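Local coordinates for 3-oxoacyl-[acyl-carrier-protein] reductase (Sinorhizobium meliloti, PDB 3U9L), which probably catalyses the NADPH-dependent reduction of 3-oxoacyl-acyl carrier protein, at residues E109-L114 and L157-A162; I142-S147 and S186-G191; S148-T153 and V274-L279; I7-G12 and L64-Q69; H132-K137 and S179-E184. All blocks are in the same frame, centred on the assembly; numbering follows the deposited sequence.

Interaction 1. Residues E109-L114 and L157-A162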
# COMPACT_ATOMS: atom_id res chain seq x y z
N GLU A 109 -10.77 9.33 -6.94
CA GLU A 109 -10.76 10.24 -5.81
C GLU A 109 -11.06 9.49 -4.52
O GLU A 109 -10.49 9.78 -3.47
CB GLU A 109 -11.78 11.37 -6.01
CG GLU A 109 -11.49 12.25 -7.22
CD GLU A 109 -11.98 11.63 -8.51
OE1 GLU A 109 -12.65 10.58 -8.46
OE2 GLU A 109 -11.70 12.20 -9.59
N GLN A 110 -11.97 8.52 -4.60
CA GLN A 110 -12.33 7.70 -3.45
C GLN A 110 -11.10 7.01 -2.88
O GLN A 110 -10.86 7.04 -1.67
CB GLN A 110 -13.38 6.66 -3.84
CG GLN A 110 -14.79 7.22 -3.95
CD GLN A 110 -15.86 6.16 -3.74
OE1 GLN A 110 -16.20 5.42 -4.66
NE2 GLN A 110 -16.39 6.09 -2.52
N PHE A 111 -10.31 6.39 -3.76
CA PHE A 111 -9.08 5.72 -3.34
C PHE A 111 -8.15 6.75 -2.71
O PHE A 111 -7.52 6.49 -1.69
CB PHE A 111 -8.37 5.16 -4.56
CG PHE A 111 -8.81 3.79 -4.95
CD1 PHE A 111 -9.99 3.60 -5.64
CD2 PHE A 111 -8.02 2.70 -4.66
CE1 PHE A 111 -10.41 2.33 -6.03
CE2 PHE A 111 -8.42 1.40 -5.07
CZ PHE A 111 -9.61 1.22 -5.76
N ALA A 112 -8.06 7.93 -3.30
CA ALA A 112 -7.26 9.03 -2.77
C ALA A 112 -7.68 9.45 -1.37
O ALA A 112 -6.87 9.64 -0.53
CB ALA A 112 -7.30 10.19 -3.66
N GLU A 113 -8.97 9.54 -1.16
CA GLU A 113 -9.50 9.95 0.12
C GLU A 113 -9.16 8.94 1.20
O GLU A 113 -8.85 9.28 2.30
CB GLU A 113 -11.01 10.17 0.06
CG GLU A 113 -11.60 10.42 1.38
CD GLU A 113 -13.11 10.52 1.41
OE1 GLU A 113 -13.77 10.16 0.44
OE2 GLU A 113 -13.62 10.94 2.44
N LEU A 114 -9.21 7.69 0.83
CA LEU A 114 -8.88 6.61 1.71
C LEU A 114 -7.40 6.68 2.12
O LEU A 114 -7.11 6.70 3.26
CB LEU A 114 -9.36 5.29 1.15
CG LEU A 114 -10.78 4.83 1.47
CD1 LEU A 114 -10.88 4.29 2.83
CD2 LEU A 114 -11.85 5.80 1.20
N LEU A 157 -12.92 -4.77 -0.52
CA LEU A 157 -12.48 -3.65 0.32
C LEU A 157 -11.19 -3.01 -0.26
O LEU A 157 -10.40 -2.47 0.49
CB LEU A 157 -12.24 -4.08 1.78
CG LEU A 157 -13.48 -4.47 2.61
CD1 LEU A 157 -13.76 -5.94 2.41
CD2 LEU A 157 -13.29 -4.11 4.12
N ALA A 158 -11.02 -3.05 -1.58
CA ALA A 158 -9.71 -2.67 -2.18
C ALA A 158 -9.16 -1.31 -1.76
O ALA A 158 -8.02 -1.23 -1.38
CB ALA A 158 -9.67 -2.85 -3.70
N PRO A 159 -9.97 -0.23 -1.82
CA PRO A 159 -9.33 1.05 -1.46
C PRO A 159 -8.83 1.10 -0.01
O PRO A 159 -7.90 1.83 0.31
CB PRO A 159 -10.48 2.07 -1.60
CG PRO A 159 -11.58 1.36 -2.38
CD PRO A 159 -11.43 -0.10 -2.00
N TYR A 160 -9.49 0.36 0.87
CA TYR A 160 -9.12 0.25 2.25
C TYR A 160 -7.86 -0.62 2.46
O TYR A 160 -6.90 -0.19 3.07
CB TYR A 160 -10.29 -0.29 3.09
CG TYR A 160 -9.90 -0.56 4.51
CD1 TYR A 160 -9.49 0.48 5.36
CD2 TYR A 160 -9.89 -1.85 5.01
CE1 TYR A 160 -9.10 0.25 6.66
CE2 TYR A 160 -9.53 -2.10 6.30
CZ TYR A 160 -9.12 -1.05 7.13
OH TYR A 160 -8.74 -1.34 8.43
N PHE A 161 -7.91 -1.85 1.98
CA PHE A 161 -6.78 -2.77 2.06
C PHE A 161 -5.53 -2.18 1.37
O PHE A 161 -4.46 -2.39 1.86
CB PHE A 161 -7.13 -4.12 1.41
CG PHE A 161 -8.11 -4.99 2.24
CD1 PHE A 161 -8.42 -4.65 3.53
CD2 PHE A 161 -8.64 -6.17 1.71
CE1 PHE A 161 -9.28 -5.45 4.31
CE2 PHE A 161 -9.51 -6.98 2.47
CZ PHE A 161 -9.81 -6.62 3.77
N ALA A 162 -5.69 -1.50 0.22
CA ALA A 162 -4.56 -0.79 -0.40
C ALA A 162 -3.93 0.21 0.58
O ALA A 162 -2.70 0.27 0.76
CB ALA A 162 -5.06 -0.03 -1.62
O HOH W 1 -6.71 3.80 -1.36
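Phe111 lays one face of its ring against Pro159: the proline CG stands 4.0 Å from the ring centroid, displaced from the centre toward the rim, in a CH-pi contact. Pro159 CG lies nearest the outer rim, 3.9 Å from Phe111 CZ, while Pro159 CB and CA run along CG, CD2 and CE2 of the ring, with CE2 3.7 Å from Pro159 CA. CG of Phe111 stands roughly anti to its own carbonyl carbon (chi1 -87°), which carries the ring off the helix surface to the proline. One turn on, Leu114 adds its CG, 4.1 Å from Pro159 CB, so the pyrrolidine is met by two side chains of helix 108-136. Water 1 lies between the same two residues and donates to both Phe111 O and Pro159 O, at 2.8 Å each, spending both hydrogens on the carbonyls. The two helices run in the same general direction, crossing at -37° with segment axes 9.0 Å apart. Pro159 sits in the first turn after the N-cap Leu157, where a missing backbone N-H costs no helical bond. Gln110 ties its amide to Val205, Asp207 and Thr107. Gln123 of the second subunit packs on Phe111 and Gln173 of the second subunit on Ala158, consistent with the helical dimer interface common in this family. A serine in place of Phe111 would probably leave the Pro159 ring without its aromatic partner and open a gap between the helices. With no direct hydrogen bond between the segments, the hold rests on van der Waals and CH-pi contact, and the one water satisfies two backbone carbonyls.

Interaction 2. Residues I142-S147 and S186-G191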
# COMPACT_ATOMS: atom_id res chain seq x y z
N ILE A 142 3.94 3.30 17.73
CA ILE A 142 3.14 2.10 17.58
C ILE A 142 2.18 2.35 16.44
O ILE A 142 1.45 3.36 16.43
CB ILE A 142 2.35 1.78 18.92
CG1 ILE A 142 3.31 1.60 20.10
CG2 ILE A 142 1.44 0.59 18.78
CD1 ILE A 142 2.62 1.24 21.41
N TRP A 143 2.12 1.43 15.49
CA TRP A 143 1.20 1.60 14.38
C TRP A 143 0.15 0.51 14.51
O TRP A 143 0.48 -0.64 14.81
CB TRP A 143 1.97 1.40 13.06
CG TRP A 143 3.14 2.36 12.83
CD1 TRP A 143 4.37 2.35 13.48
CD2 TRP A 143 3.19 3.42 11.88
NE1 TRP A 143 5.19 3.37 12.95
CE2 TRP A 143 4.49 4.02 11.97
CE3 TRP A 143 2.27 3.93 10.94
CZ2 TRP A 143 4.86 5.10 11.17
CZ3 TRP A 143 2.67 4.95 10.13
CH2 TRP A 143 3.93 5.55 10.26
N ILE A 144 -1.11 0.84 14.28
CA ILE A 144 -2.16 -0.20 14.22
C ILE A 144 -2.30 -0.53 12.79
O ILE A 144 -2.78 0.27 11.97
CB ILE A 144 -3.53 0.25 14.77
CG1 ILE A 144 -3.37 0.94 16.11
CG2 ILE A 144 -4.56 -0.94 14.77
CD1 ILE A 144 -2.65 0.12 17.12
N SER A 145 -1.84 -1.72 12.43
CA SER A 145 -1.79 -2.10 11.07
C SER A 145 -3.04 -2.97 10.88
O SER A 145 -4.07 -2.70 11.51
CB SER A 145 -0.53 -2.91 10.83
OG SER A 145 -0.35 -3.23 9.48
N SER A 146 -2.94 -4.01 10.05
CA SER A 146 -4.09 -4.83 9.71
C SER A 146 -3.63 -6.21 9.24
O SER A 146 -2.75 -6.32 8.40
CB SER A 146 -4.85 -4.11 8.58
OG SER A 146 -5.94 -4.86 8.15
N SER A 147 -4.26 -7.26 9.74
CA SER A 147 -3.96 -8.62 9.27
C SER A 147 -4.10 -8.74 7.75
O SER A 147 -3.48 -9.61 7.11
CB SER A 147 -4.89 -9.64 9.98
OG SER A 147 -6.21 -9.57 9.48
N SER A 186 6.83 -0.52 17.19
CA SER A 186 6.11 -1.75 17.36
C SER A 186 4.81 -1.66 16.54
O SER A 186 4.13 -0.60 16.53
CB SER A 186 5.90 -2.01 18.88
OG SER A 186 5.13 -3.19 19.02
N ILE A 187 4.48 -2.72 15.79
CA ILE A 187 3.35 -2.69 14.91
C ILE A 187 2.33 -3.73 15.40
O ILE A 187 2.63 -4.91 15.59
CB ILE A 187 3.72 -3.04 13.46
CG1 ILE A 187 4.80 -2.06 12.91
CG2 ILE A 187 2.44 -3.03 12.60
CD1 ILE A 187 5.41 -2.30 11.50
N ILE A 188 1.12 -3.28 15.63
CA ILE A 188 0.05 -4.15 16.07
C ILE A 188 -0.71 -4.57 14.83
O ILE A 188 -1.10 -3.75 13.98
CB ILE A 188 -0.90 -3.40 17.05
CG1 ILE A 188 -0.11 -2.63 18.16
CG2 ILE A 188 -1.95 -4.35 17.59
CD1 ILE A 188 0.91 -3.46 19.00
N VAL A 189 -0.91 -5.88 14.73
CA VAL A 189 -1.57 -6.49 13.62
C VAL A 189 -2.92 -7.17 14.04
O VAL A 189 -2.98 -8.36 14.33
CB VAL A 189 -0.61 -7.43 12.85
CG1 VAL A 189 -1.25 -7.93 11.59
CG2 VAL A 189 0.68 -6.66 12.50
N PRO A 190 -3.99 -6.39 14.08
CA PRO A 190 -5.33 -6.89 14.48
C PRO A 190 -6.01 -7.62 13.36
O PRO A 190 -5.94 -7.17 12.21
CB PRO A 190 -6.15 -5.62 14.78
CG PRO A 190 -5.25 -4.47 14.55
CD PRO A 190 -4.00 -4.94 13.82
N GLY A 191 -6.63 -8.75 13.69
CA GLY A 191 -7.42 -9.49 12.72
C GLY A 191 -8.84 -8.94 12.73
O GLY A 191 -9.08 -7.80 13.16
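Ile188, Pro190 and Ser147 carry much of this contact, which pairs neighbouring parallel strands of the Rossmann-type sheet, the two ends of the beta-alpha-beta crossover through helix 158-179. Ile188 is gripped at its backbone: its N donates to Trp143 O at 2.8 Å, nearly straight on at the carbonyl, and its O accepts from Ser145 N at 2.7 Å. Its side chain lies on the same sheet face as Ile142, Ile144 and Ser186, beneath helix 242-252. There CG1 meets Ile142 CG2 at 3.6 Å, and Ile144 lies alongside, pointing the same way. Trp143 and Ile187 take the other face, against helix 158-179; Trp143 also stacks on His93. Trp143 N closes the start of the pairing on Ser186 O, a bond lying in the carbonyl plane.

Pro190 has no N-H to continue the series, and its CD instead presses on Ser145 O at 3.2 Å. Its CG meets Ile144 CG2 at 3.6 Å, the two side chains crossing at about a right angle. Past the end of strand 139-144, Ser147 restores a backbone bond, its N donating to Pro190 O at 3.0 Å from above the carbonyl plane, 38° out of it.

The serine hydroxyls bond outside the two segments: Ser145 OG to Asp168, Ser147 OG to Asp270. Lys164 NZ bonds to Ile144 O, which brings the YxxxK sequence motif of the family to this strand end. Ser147 OG, at chi1 73°, lies between its own backbone N and carbonyl carbon, 3.5 Å from Gly191 CA.

Interaction 3. Residues S148-T153 and V274-L279; sequences SSAGGT and VGFSVL
Ala150 drops its methyl onto the middle of the Phe276 ring, CB standing 3.5 Å from the centroid and only 7° off the ring normal: a CH-pi contact centred so well that all six ring carbons lie at nearly equal distance. The contact joins the loop that follows strand 139-144 of the Rossmann-type fold to helix 272-289 near the C-terminal end of the chain. The CB of Phe276 leaves the helix neither toward the loop nor away from it, and with CG turned roughly anti to the carbonyl carbon (chi1 -87°) the ring end comes nearer. Its tip also meets Ser149, CZ lying 3.8 Å from Ser149 CB, an approach neither square to the face nor in the ring plane. Leu279, one turn further along, brings CD1 to 4.4 Å from Ala150 CB and closes the apolar patch beside the ring.

No hydrogen bond spans the two segments, and the hold is by shape and dispersion. Arg262 makes a cation-pi contact with Phe276, and Asp168 of helix 158-179 packs on it as well. Ala150 also touches Leu279 of the second subunit, and Leu279 touches Ala150 of that subunit, which sets this loop and helix at the dimer interface. Replacing Phe276 by a leucine is likely to leave the Ala150 methyl without its flat support and Arg262 without its aromatic partner. Glycine at position 275 lets the backbones draw close, for a CB there would collide with the loop; Gly275 CA rests 3.7 Å from Ala150 O.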
# COMPACT_ATOMS: atom_id res chain seq x y z
N SER A 148 -4.93 -7.89 7.15
CA SER A 148 -5.13 -7.97 5.71
C SER A 148 -3.87 -7.71 4.87
O SER A 148 -3.78 -8.18 3.72
CB SER A 148 -6.20 -6.98 5.29
OG SER A 148 -5.75 -5.65 5.48
N SER A 149 -2.89 -6.99 5.41
CA SER A 149 -1.70 -6.67 4.59
C SER A 149 -0.81 -7.90 4.41
O SER A 149 0.05 -7.87 3.58
CB SER A 149 -0.88 -5.50 5.17
OG SER A 149 -1.76 -4.39 5.42
N ALA A 150 -0.99 -8.96 5.19
CA ALA A 150 -0.24 -10.21 4.91
C ALA A 150 -1.00 -11.53 5.25
O ALA A 150 -0.36 -12.54 5.54
CB ALA A 150 1.04 -10.20 5.66
N GLY A 151 -2.32 -11.50 5.31
CA GLY A 151 -3.05 -12.69 5.65
C GLY A 151 -4.17 -12.89 4.62
O GLY A 151 -4.32 -12.11 3.66
N GLY A 152 -4.97 -13.92 4.84
CA GLY A 152 -6.08 -14.22 3.94
C GLY A 152 -7.09 -13.09 4.06
O GLY A 152 -7.38 -12.63 5.16
N THR A 153 -7.66 -12.63 2.95
CA THR A 153 -8.55 -11.47 3.03
C THR A 153 -9.80 -11.64 2.15
O THR A 153 -9.85 -12.45 1.22
CB THR A 153 -7.85 -10.18 2.48
OG1 THR A 153 -7.36 -10.51 1.18
CG2 THR A 153 -6.68 -9.73 3.28
N VAL A 274 1.80 -15.71 10.19
CA VAL A 274 2.70 -16.51 9.40
C VAL A 274 3.24 -15.64 8.27
O VAL A 274 4.46 -15.57 8.06
CB VAL A 274 1.94 -17.72 8.75
CG1 VAL A 274 2.89 -18.51 7.89
CG2 VAL A 274 1.40 -18.65 9.79
N GLY A 275 2.36 -14.98 7.51
CA GLY A 275 2.83 -14.11 6.44
C GLY A 275 3.87 -13.08 6.96
O GLY A 275 4.97 -12.93 6.42
N PHE A 276 3.53 -12.33 8.01
CA PHE A 276 4.44 -11.30 8.46
C PHE A 276 5.72 -11.86 9.05
O PHE A 276 6.74 -11.22 8.99
CB PHE A 276 3.79 -10.34 9.47
CG PHE A 276 3.04 -9.17 8.81
CD1 PHE A 276 3.69 -8.31 7.94
CD2 PHE A 276 1.70 -8.95 9.08
CE1 PHE A 276 2.99 -7.25 7.34
CE2 PHE A 276 0.99 -7.88 8.48
CZ PHE A 276 1.65 -7.03 7.63
N SER A 277 5.67 -13.01 9.67
CA SER A 277 6.87 -13.48 10.28
C SER A 277 7.87 -13.93 9.17
O SER A 277 9.09 -13.76 9.31
CB SER A 277 6.54 -14.58 11.29
OG SER A 277 6.45 -15.78 10.54
N VAL A 278 7.36 -14.47 8.06
CA VAL A 278 8.19 -14.65 6.86
C VAL A 278 8.67 -13.31 6.28
O VAL A 278 9.89 -13.12 6.06
CB VAL A 278 7.47 -15.49 5.74
CG1 VAL A 278 8.30 -15.46 4.45
CG2 VAL A 278 7.25 -16.93 6.24
N LEU A 279 7.76 -12.36 6.03
CA LEU A 279 8.25 -11.05 5.51
C LEU A 279 9.27 -10.37 6.42
O LEU A 279 10.26 -9.81 5.93
CB LEU A 279 7.15 -10.01 5.24
CG LEU A 279 6.07 -10.49 4.27
CD1 LEU A 279 5.04 -9.38 3.99
CD2 LEU A 279 6.61 -11.06 2.96

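Interaction 4. Residues I7-G12 and L64-Q69; sequences IILITG and LELDVQ
Leu9 and Leu64 face each other with CA atoms 9.3 Å apart, and Thr11 and Leu66 with theirs 7.6 Å apart, because in this parallel Rossmann-type sheet strand 31-36 runs between strands 7-10 and 61-65. The side chains bridge the gap over the intervening strand, on the face overlain by helix 71-85. Leu9, with CG swung anti to its N (chi1 165°), splits its CD1 between two leucines: 4.2 Å to Leu66 CD1, which it meets at a slant, and 4.3 Å to Leu64 CD2. Ile78 of helix 71-85 packs on Leu9, and Ile81 on Leu64. Further along, Thr11 sets its CB 4.2 Å from Val68 CG1.

The threonine hydroxyl turns elsewhere, bonding to the backbone N of both Asn94 and Ala95 at the end of the neighbouring strand 90-93. Thr11 and Gly12 open the glycine-rich turn that in this family borders the dinucleotide site, and Asp67 OD1 accepts from Gln69 N, an Asx turn. Where the backbones stay too far apart for a direct bond, water 2 joins them, accepting from Gly12 N at 3.1 Å and donating to Leu66 O at 3.0 Å.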
# COMPACT_ATOMS: atom_id res chain seq x y z
N ILE A 7 4.16 9.75 28.49
CA ILE A 7 3.26 10.65 27.82
C ILE A 7 2.91 10.08 26.44
O ILE A 7 3.77 9.83 25.61
CB ILE A 7 3.85 12.06 27.75
CG1 ILE A 7 4.09 12.59 29.19
CG2 ILE A 7 2.94 12.95 26.93
CD1 ILE A 7 5.14 13.62 29.23
N ILE A 8 1.62 9.86 26.22
CA ILE A 8 1.14 9.09 25.07
C ILE A 8 0.09 9.83 24.27
O ILE A 8 -0.86 10.39 24.83
CB ILE A 8 0.50 7.76 25.56
CG1 ILE A 8 1.50 7.03 26.47
CG2 ILE A 8 0.04 6.94 24.38
CD1 ILE A 8 1.05 5.65 26.99
N LEU A 9 0.25 9.84 22.96
CA LEU A 9 -0.76 10.41 22.08
C LEU A 9 -1.29 9.30 21.18
O LEU A 9 -0.48 8.59 20.54
CB LEU A 9 -0.17 11.52 21.24
CG LEU A 9 -1.01 11.98 20.02
CD1 LEU A 9 -2.41 12.59 20.41
CD2 LEU A 9 -0.16 13.00 19.21
N ILE A 10 -2.61 9.14 21.13
CA ILE A 10 -3.28 8.20 20.23
C ILE A 10 -4.21 8.97 19.29
O ILE A 10 -5.01 9.81 19.74
CB ILE A 10 -4.17 7.26 21.00
CG1 ILE A 10 -3.43 6.83 22.25
CG2 ILE A 10 -4.66 6.07 20.13
CD1 ILE A 10 -4.33 6.10 23.18
N THR A 11 -4.11 8.70 18.00
CA THR A 11 -5.00 9.32 17.03
C THR A 11 -6.27 8.47 16.79
O THR A 11 -6.31 7.26 17.08
CB THR A 11 -4.28 9.67 15.71
OG1 THR A 11 -3.84 8.46 15.07
CG2 THR A 11 -3.06 10.60 15.99
N GLY A 12 -7.32 9.14 16.33
CA GLY A 12 -8.58 8.47 16.00
C GLY A 12 -9.09 7.67 17.17
O GLY A 12 -9.53 6.53 17.01
N LEU A 64 -8.42 15.55 23.17
CA LEU A 64 -7.71 16.61 22.50
C LEU A 64 -8.27 16.63 21.10
O LEU A 64 -8.41 15.60 20.50
CB LEU A 64 -6.19 16.25 22.50
CG LEU A 64 -5.22 17.00 21.61
CD1 LEU A 64 -5.20 18.49 21.99
CD2 LEU A 64 -3.81 16.40 21.75
N GLU A 65 -8.57 17.80 20.58
CA GLU A 65 -9.02 17.91 19.21
C GLU A 65 -7.83 17.78 18.24
O GLU A 65 -6.86 18.57 18.30
CB GLU A 65 -9.69 19.27 19.04
CG GLU A 65 -9.66 19.80 17.65
CD GLU A 65 -10.93 19.53 16.91
OE1 GLU A 65 -12.00 19.41 17.57
OE2 GLU A 65 -10.89 19.42 15.66
N LEU A 66 -7.92 16.83 17.32
CA LEU A 66 -6.83 16.63 16.36
C LEU A 66 -7.43 15.99 15.12
O LEU A 66 -7.83 14.82 15.11
CB LEU A 66 -5.70 15.78 16.97
CG LEU A 66 -4.37 15.61 16.22
CD1 LEU A 66 -3.27 14.93 17.08
CD2 LEU A 66 -4.63 14.82 14.97
N ASP A 67 -7.54 16.80 14.08
CA ASP A 67 -8.09 16.36 12.82
C ASP A 67 -6.92 15.96 11.93
O ASP A 67 -6.21 16.82 11.44
CB ASP A 67 -8.78 17.55 12.19
CG ASP A 67 -9.37 17.22 10.84
OD1 ASP A 67 -9.21 16.08 10.32
OD2 ASP A 67 -10.07 18.10 10.30
N VAL A 68 -6.73 14.66 11.67
CA VAL A 68 -5.50 14.23 11.01
C VAL A 68 -5.50 14.61 9.55
O VAL A 68 -4.51 14.42 8.87
CB VAL A 68 -5.31 12.73 11.09
CG1 VAL A 68 -5.03 12.30 12.51
CG2 VAL A 68 -6.57 12.00 10.48
N GLN A 69 -6.63 15.12 9.05
CA GLN A 69 -6.69 15.53 7.66
C GLN A 69 -6.26 17.01 7.54
O GLN A 69 -6.15 17.53 6.43
CB GLN A 69 -8.08 15.27 7.05
CG GLN A 69 -8.31 13.81 6.68
CD GLN A 69 -9.74 13.48 6.19
OE1 GLN A 69 -9.95 13.17 5.01
NE2 GLN A 69 -10.71 13.50 7.10
O HOH W 2 -6.77 12.22 16.09

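Interaction 5. Residues H132-K137 and S179-E184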
# COMPACT_ATOMS: atom_id res chain seq x y z
N HIS A 132 10.21 16.53 17.71
CA HIS A 132 10.36 16.49 19.13
C HIS A 132 10.93 15.16 19.63
O HIS A 132 11.76 15.16 20.48
CB HIS A 132 9.04 16.84 19.79
CG HIS A 132 8.46 18.12 19.29
ND1 HIS A 132 8.84 19.36 19.76
CD2 HIS A 132 7.52 18.35 18.35
CE1 HIS A 132 8.16 20.28 19.12
NE2 HIS A 132 7.35 19.69 18.27
N MSE A 133 10.48 14.05 19.06
CA MSE A 133 10.96 12.77 19.51
C MSE A 133 12.42 12.56 19.13
O MSE A 133 13.15 11.99 19.88
CB MSE A 133 10.04 11.63 19.07
CG MSE A 133 8.56 11.82 19.44
SE MSE A 133 7.28 10.56 18.77
CE MSE A 133 7.88 9.14 19.73
N ARG A 134 12.83 13.11 18.01
CA ARG A 134 14.18 13.02 17.58
C ARG A 134 15.12 13.81 18.49
O ARG A 134 16.19 13.38 18.76
CB ARG A 134 14.34 13.43 16.14
CG ARG A 134 13.83 12.42 15.15
CD ARG A 134 14.17 12.71 13.73
NE ARG A 134 13.41 13.72 13.07
CZ ARG A 134 13.81 14.96 12.91
NH1 ARG A 134 14.98 15.34 13.38
NH2 ARG A 134 13.07 15.82 12.28
N ARG A 135 14.67 14.96 18.97
CA ARG A 135 15.46 15.72 19.97
C ARG A 135 15.64 14.95 21.27
O ARG A 135 16.68 15.05 21.92
CB ARG A 135 14.83 17.09 20.21
CG ARG A 135 14.83 17.79 18.89
CD ARG A 135 14.95 19.21 18.98
NE ARG A 135 13.71 19.85 19.37
CZ ARG A 135 12.80 20.30 18.53
NH1 ARG A 135 12.91 20.11 17.22
NH2 ARG A 135 11.74 20.93 19.02
N GLN A 136 14.65 14.15 21.65
CA GLN A 136 14.82 13.34 22.83
C GLN A 136 15.79 12.21 22.62
O GLN A 136 16.28 11.66 23.56
CB GLN A 136 13.47 12.78 23.33
CG GLN A 136 12.40 13.83 23.61
CD GLN A 136 12.83 14.85 24.70
OE1 GLN A 136 13.58 14.52 25.59
NE2 GLN A 136 12.31 16.06 24.61
N LYS A 137 15.99 11.79 21.37
CA LYS A 137 16.71 10.55 21.09
C LYS A 137 16.10 9.32 21.76
O LYS A 137 16.80 8.40 22.16
CB LYS A 137 18.19 10.68 21.46
CG LYS A 137 18.92 11.63 20.56
CD LYS A 137 20.24 11.99 21.29
CE LYS A 137 20.68 13.40 20.95
NZ LYS A 137 21.15 13.38 19.52
N SER A 179 15.76 4.36 13.62
CA SER A 179 16.44 3.60 14.66
C SER A 179 17.76 4.30 15.17
O SER A 179 18.10 4.20 16.36
CB SER A 179 16.74 2.16 14.23
OG SER A 179 17.63 2.23 13.15
N ARG A 180 18.52 4.94 14.28
CA ARG A 180 19.78 5.57 14.74
C ARG A 180 19.46 6.77 15.62
O ARG A 180 20.31 7.24 16.39
CB ARG A 180 20.69 5.93 13.57
CG ARG A 180 21.36 4.69 12.94
CD ARG A 180 22.25 5.10 11.80
NE ARG A 180 22.80 3.90 11.19
CZ ARG A 180 23.48 3.88 10.05
NH1 ARG A 180 23.74 5.01 9.40
NH2 ARG A 180 23.87 2.71 9.54
N TRP A 181 18.20 7.22 15.56
CA TRP A 181 17.78 8.30 16.43
C TRP A 181 17.32 7.79 17.78
O TRP A 181 16.88 8.58 18.59
CB TRP A 181 16.72 9.19 15.81
CG TRP A 181 17.04 9.87 14.51
CD1 TRP A 181 16.90 9.35 13.24
CD2 TRP A 181 17.43 11.25 14.33
NE1 TRP A 181 17.20 10.31 12.28
CE2 TRP A 181 17.56 11.46 12.92
CE3 TRP A 181 17.72 12.30 15.22
CZ2 TRP A 181 17.91 12.69 12.40
CZ3 TRP A 181 18.10 13.51 14.69
CH2 TRP A 181 18.19 13.70 13.27
N GLY A 182 17.46 6.50 18.05
CA GLY A 182 16.98 5.93 19.28
C GLY A 182 15.47 5.63 19.40
O GLY A 182 15.00 5.26 20.49
N ILE A 183 14.71 5.82 18.31
CA ILE A 183 13.27 5.65 18.33
C ILE A 183 12.85 4.20 17.97
O ILE A 183 13.27 3.65 16.96
CB ILE A 183 12.56 6.70 17.49
CG1 ILE A 183 12.78 8.08 18.14
CG2 ILE A 183 11.05 6.43 17.35
CD1 ILE A 183 12.51 9.21 17.12
N GLU A 184 12.05 3.62 18.84
CA GLU A 184 11.62 2.24 18.73
C GLU A 184 10.30 2.18 17.96
O GLU A 184 9.55 3.15 17.94
CB GLU A 184 11.42 1.67 20.12
CG GLU A 184 11.64 0.16 20.20
CD GLU A 184 11.85 -0.35 21.65
OE1 GLU A 184 12.01 0.55 22.55
OE2 GLU A 184 11.88 -1.63 21.85
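Arg134 crosses the indole face of Trp181 at a slant, touching it from its first carbon onward. CB meets CE3 of the tryptophan at 3.7 Å, and CG follows near the CD2-CE3 bond, 3.9 Å from Trp181 CD2 and 4.0 Å from Ile183 CD1. CD hangs over the centre of the six-membered ring, 3.6 Å from its centroid, a CH-pi contact. A bend at chi3 (-77°) then turns the chain so that NE bonds to Glu104 of the second subunit. CZ makes a cation-pi contact 4.8 Å from the same centroid, with guanidinium and ring planes 62° apart rather than stacked. NH1, 3.6 Å from Trp181 CH2, ends in a salt bridge with Glu214 of the second subunit. Two carboxylates thus pin the guanidinium, and would probably help fix its rotation over the ring.

Beside it, Met133, a selenomethionine in the crystal, sets CB 4.0 Å from Ile183 CD1. Helix 108-136 finishes in a Schellman motif at Lys137, whose CA comes to 3.2 Å from Trp181 O. Gly182 closes the type I turn from Ser179, and the absence of a side chain keeps clear of Lys137 O. The contact therefore sits where helix 108-136 ends against the turn linking helix 158-179 to strand 183-190, with Leu141 of strand 139-144 beneath Met133 and Ile183, and Tyr215 of the second subunit edge-to-face with Trp181.

How the interactions relate
Interactions 2 and 4 lie in the core, in the central parallel sheet, and touch no other chain: the first pairs adjacent strands through backbone bonds, while the second spans an intervening strand with leucine and threonine carbons and a water. Interactions 1, 3 and 5 are buried but border the second subunit. Interaction 5 shares strand 183-190 with interaction 2 and helix 108-136 with interaction 1, but lies at the C-terminal end of that helix and the start of that strand. Interactions 1 and 3 place an apolar carbon over a phenylalanine face; interaction 5 adds the charge of Arg134 over Trp181, and has the one exposed residue in touch, Lys137. Phe161 packs on Ser148, linking 1 to 3.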